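Sugar fermentation stimulation protein homolog (Pyrococcus furiosus, PDB 4DA2) probably binds DNA and pairs an OB-fold domain with a PD-(D/E)xK nuclease-like domain that holds two calcium ions. Local coordinates at residues L160-L163 against A164-K168; K189-P192 against K193-E196. The protein carries 1 engineered substitution. One frame throughout, in Å; residues are numbered along the deposited sequence.

Interaction 1. Residues L160-L163 against A164-K168; sequences LIKL and ARDGK
Arg165 lies alongside Ile161, one turn further on, where helix 151-165 of the PD-(D/E)xK domain runs out into a Schellman motif. Its CB and CG rest near the Ile161 carbonyl oxygen, at 3.6 Å from CB to Ile161 O. CD then passes the Ile161 methyl CG2, NE continues beside it, and at CZ the guanidinium lays one face on that methyl, which sits over the centre of the group with Ile161 CG2 3.5 Å from both Arg165 CZ and Arg165 NH1. Ile161 can offer the methyl because its CG2 stands anti to the backbone N, while CG1 takes the place beside it (chi1 -71°). NH2 also forms a salt bridge with Glu200 of helix 192-204, the helix that Ile161 also packs against; a long, flat cation can thus cover an aliphatic neighbour and still reach an acid.

On another side of the helix Lys162 and Asp166 form an i to i+4 salt bridge. The lysine chain, bent at chi2 (74°) and again near its end, slants across to the carboxylate, and Lys162 NZ meets both oxygens on their syn lone pairs, 3.1 Å to Asp166 OD1 and 3.0 Å to Asp166 OD2.

Backbone bonds such as Arg165 N to Ile161 O (3.0 Å) continue to the end of the helix. Gly167 then turns to positive phi (72°), a conformation that favours glycine, and its N bonds back to Ala164 O. Leu163, whose side chain packs inward on Leu117 and Phe129, receives the other Schellman bond. Lys168 crosses it at about a right angle, with CD 3.7 Å from Leu163 CD2, and Lys168 N reaches Leu163 O at 2.8 Å from above the carbonyl plane.

Interaction 2. Residues K189-P192 against K193-E196; sequences KGDP and KIAE
An N-cap opens helix 192-204: Asp191, the last residue of the loop before it, reaches its carboxylate forward to the amides of the first turn. Asp191 OD1 accepts from Ile194 N at 3.2 Å, and the donor comes from above the carboxylate plane, 68° out of it. The short aspartate chain suits this place, since with CG anti to its own N (chi1 -167°) OD1 hangs beside amides that have no preceding helical turn to accept them. Lys193 N lies 3.1 Å from the same Asp191 OD1. A negative group here probably also interacts well with the positive end of the helix dipole.

The second oxygen, OD2, accepts from Ser150 N and Gln154 NE2, joining the cap to the start of helix 151-165. Ile194 crosses the aspartate at about a right angle and brings its CD1 methyl to 3.4 Å from Asp191 OD2, and the same side chain also packs on Pro146 and Ile157. An alanine in place of Asp191 would probably leave Ile194 N without its acceptor and strip Ser150 N and Gln154 NE2 of a shared partner.

Pro192 suits the first helical position, where no amide hydrogen is needed. Regular helical bonding follows at once, with Ala195 N 3.1 Å from Asp191 O and Glu196 N bonding to Pro192 O: an aspartate N-cap followed by proline at N1, a classic helix start.

Following the chain from the N terminus, interaction 1 comes first and ends helix 151-165, turning the chain into strand 169-176 of the mixed sheet. After that strand and strand 183-186, interaction 2 starts helix 192-204, which leads on to strand 207-215. The two are in series: each closes a short local turn, and they neither nest nor cross. The centres of interactions 1 and 2 are about 21 Å apart, and the nearest atoms of interactions 1 and 2 about 6 Å, without touching. The two helices nevertheless join them, because Arg165 and Ile161 reach helix 192-204 near Glu200, while Asp191 and Ile194 reach back to Gln154 near the start of helix 151-165, so the helix pair is tied at two places.

Interaction 1. Residues L160-L163 against A164-K168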
loop_
_atom_site.group_PDB
_atom_site.type_symbol
_atom_site.label_atom_id
_atom_site.label_comp_id
_atom_site.label_asym_id
_atom_site.label_seq_id
_atom_site.Cartn_x
_atom_site.Cartn_y
_atom_site.Cartn_z
ATOM N N LEU A 160 15.518 -2.743 7.601
ATOM C CA LEU A 160 14.807 -2.236 8.779
ATOM C C LEU A 160 15.368 -2.864 10.065
ATOM O O LEU A 160 15.556 -2.177 11.075
ATOM C CB LEU A 160 13.283 -2.489 8.655
ATOM C CG LEU A 160 12.561 -1.627 7.609
ATOM C CD1 LEU A 160 11.150 -2.210 7.335
ATOM C CD2 LEU A 160 12.436 -0.209 8.092
ATOM N N ILE A 161 15.565 -4.177 10.028
ATOM C CA ILE A 161 16.115 -4.927 11.150
ATOM C C ILE A 161 17.504 -4.369 11.509
ATOM O O ILE A 161 17.798 -4.112 12.686
ATOM C CB ILE A 161 16.185 -6.440 10.827
ATOM C CG1 ILE A 161 14.778 -7.052 10.796
ATOM C CG2 ILE A 161 17.096 -7.159 11.854
ATOM C CD1 ILE A 161 14.720 -8.458 10.221
ATOM N N LYS A 162 18.346 -4.156 10.499
ATOM C CA LYS A 162 19.701 -3.652 10.751
ATOM C C LYS A 162 19.680 -2.237 11.369
ATOM O O LYS A 162 20.416 -1.959 12.309
ATOM C CB LYS A 162 20.526 -3.688 9.468
ATOM C CG LYS A 162 21.832 -2.840 9.494
ATOM C CD LYS A 162 22.957 -3.437 10.319
ATOM C CE LYS A 162 24.302 -2.851 9.882
ATOM N NZ LYS A 162 25.206 -2.633 11.031
ATOM N N LEU A 163 18.828 -1.355 10.844
ATOM C CA LEU A 163 18.624 -0.032 11.453
ATOM C C LEU A 163 18.283 -0.157 12.966
ATOM O O LEU A 163 18.943 0.462 13.814
ATOM C CB LEU A 163 17.503 0.709 10.727
ATOM C CG LEU A 163 17.849 1.297 9.355
ATOM C CD1 LEU A 163 16.576 1.795 8.717
ATOM C CD2 LEU A 163 18.812 2.446 9.540
ATOM N N ALA A 164 17.287 -0.990 13.300
ATOM C CA ALA A 164 16.843 -1.150 14.694
ATOM C C ALA A 164 17.949 -1.687 15.601
ATOM O O ALA A 164 18.061 -1.269 16.746
ATOM C CB ALA A 164 15.625 -2.039 14.784
ATOM N N ARG A 165 18.741 -2.627 15.084
ATOM C CA ARG A 165 19.874 -3.190 15.851
ATOM C C ARG A 165 21.008 -2.194 16.030
ATOM O O ARG A 165 21.730 -2.233 17.031
ATOM C CB ARG A 165 20.392 -4.465 15.211
ATOM C CG ARG A 165 19.515 -5.656 15.533
ATOM C CD ARG A 165 19.905 -6.890 14.736
ATOM N NE ARG A 165 18.961 -7.970 15.013
ATOM C CZ ARG A 165 18.812 -9.053 14.255
ATOM N NH1 ARG A 165 19.560 -9.232 13.168
ATOM N NH2 ARG A 165 17.912 -9.965 14.586
ATOM N N ASP A 166 21.147 -1.290 15.067
ATOM C CA ASP A 166 22.071 -0.175 15.196
ATOM C C ASP A 166 21.499 0.919 16.095
ATOM O O ASP A 166 22.109 1.971 16.259
ATOM C CB ASP A 166 22.421 0.398 13.827
ATOM C CG ASP A 166 23.360 -0.490 13.042
ATOM O OD1 ASP A 166 23.852 -1.500 13.583
ATOM O OD2 ASP A 166 23.604 -0.183 11.868
ATOM N N GLY A 167 20.321 0.668 16.658
ATOM C CA GLY A 167 19.635 1.629 17.530
ATOM C C GLY A 167 19.039 2.833 16.825
ATOM O O GLY A 167 18.892 3.898 17.428
ATOM N N LYS A 168 18.692 2.678 15.549
ATOM C CA LYS A 168 17.978 3.736 14.838
ATOM C C LYS A 168 16.482 3.424 14.817
ATOM O O LYS A 168 16.074 2.257 14.958
ATOM C CB LYS A 168 18.521 3.928 13.428
ATOM C CG LYS A 168 19.916 4.551 13.411
ATOM C CD LYS A 168 20.716 4.029 12.248
ATOM C CE LYS A 168 22.072 4.715 12.158
ATOM N NZ LYS A 168 22.761 4.383 10.880
#

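Interaction 2. Residues K189-P192 against K193-E196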
loop_
_atom_site.group_PDB
_atom_site.type_symbol
_atom_site.label_atom_id
_atom_site.label_comp_id
_atom_site.label_asym_id
_atom_site.label_seq_id
_atom_site.Cartn_x
_atom_site.Cartn_y
_atom_site.Cartn_z
ATOM N N LYS A 189 2.040 -18.368 3.592
ATOM C CA LYS A 189 2.155 -19.134 2.334
ATOM C C LYS A 189 2.727 -18.294 1.192
ATOM O O LYS A 189 3.582 -18.769 0.438
ATOM C CB LYS A 189 0.803 -19.745 1.928
ATOM C CG LYS A 189 0.869 -20.727 0.759
ATOM C CD LYS A 189 -0.523 -21.105 0.254
ATOM C CE LYS A 189 -0.469 -21.839 -1.079
ATOM N NZ LYS A 189 0.195 -23.168 -0.974
ATOM N N GLY A 190 2.276 -17.042 1.079
ATOM C CA GLY A 190 2.777 -16.115 0.047
ATOM C C GLY A 190 4.271 -15.905 0.078
ATOM O O GLY A 190 4.925 -15.832 -0.966
ATOM N N ASP A 191 4.819 -15.771 1.282
ATOM C CA ASP A 191 6.254 -15.646 1.441
ATOM C C ASP A 191 6.703 -16.001 2.871
ATOM O O ASP A 191 6.747 -15.129 3.738
ATOM C CB ASP A 191 6.728 -14.243 1.057
ATOM C CG ASP A 191 8.249 -14.182 0.917
ATOM O OD1 ASP A 191 8.918 -14.983 1.600
ATOM O OD2 ASP A 191 8.772 -13.359 0.132
ATOM N N PRO A 192 7.048 -17.280 3.113
ATOM C CA PRO A 192 7.407 -17.755 4.459
ATOM C C PRO A 192 8.643 -17.045 5.020
ATOM O O PRO A 192 8.725 -16.860 6.223
ATOM C CB PRO A 192 7.699 -19.241 4.237
ATOM C CG PRO A 192 6.866 -19.594 3.047
ATOM C CD PRO A 192 6.967 -18.396 2.148
ATOM N N LYS A 193 9.582 -16.644 4.164
ATOM C CA LYS A 193 10.780 -15.896 4.606
ATOM C C LYS A 193 10.378 -14.522 5.197
ATOM O O LYS A 193 10.919 -14.084 6.243
ATOM C CB LYS A 193 11.774 -15.714 3.451
ATOM C CG LYS A 193 12.268 -17.036 2.821
ATOM C CD LYS A 193 13.261 -16.794 1.685
ATOM C CE LYS A 193 13.722 -18.118 1.060
ATOM N NZ LYS A 193 14.592 -17.872 -0.119
ATOM N N ILE A 194 9.422 -13.876 4.531
ATOM C CA ILE A 194 8.916 -12.582 4.992
ATOM C C ILE A 194 8.193 -12.722 6.324
ATOM O O ILE A 194 8.389 -11.903 7.228
ATOM C CB ILE A 194 8.019 -11.871 3.948
ATOM C CG1 ILE A 194 8.880 -11.194 2.879
ATOM C CG2 ILE A 194 7.160 -10.764 4.642
ATOM C CD1 ILE A 194 8.061 -10.530 1.806
ATOM N N ALA A 195 7.359 -13.743 6.461
ATOM C CA ALA A 195 6.691 -13.964 7.759
ATOM C C ALA A 195 7.731 -14.157 8.891
ATOM O O ALA A 195 7.601 -13.563 9.972
ATOM C CB ALA A 195 5.713 -15.119 7.684
ATOM N N GLU A 196 8.778 -14.944 8.621
ATOM C CA GLU A 196 9.872 -15.146 9.593
ATOM C C GLU A 196 10.618 -13.838 9.888
ATOM O O GLU A 196 10.890 -13.527 11.051
ATOM C CB GLU A 196 10.832 -16.251 9.119
ATOM C CG GLU A 196 12.051 -16.492 10.021
ATOM C CD GLU A 196 11.725 -17.118 11.372
ATOM O OE1 GLU A 196 10.534 -17.314 11.713
ATOM O OE2 GLU A 196 12.687 -17.420 12.109
#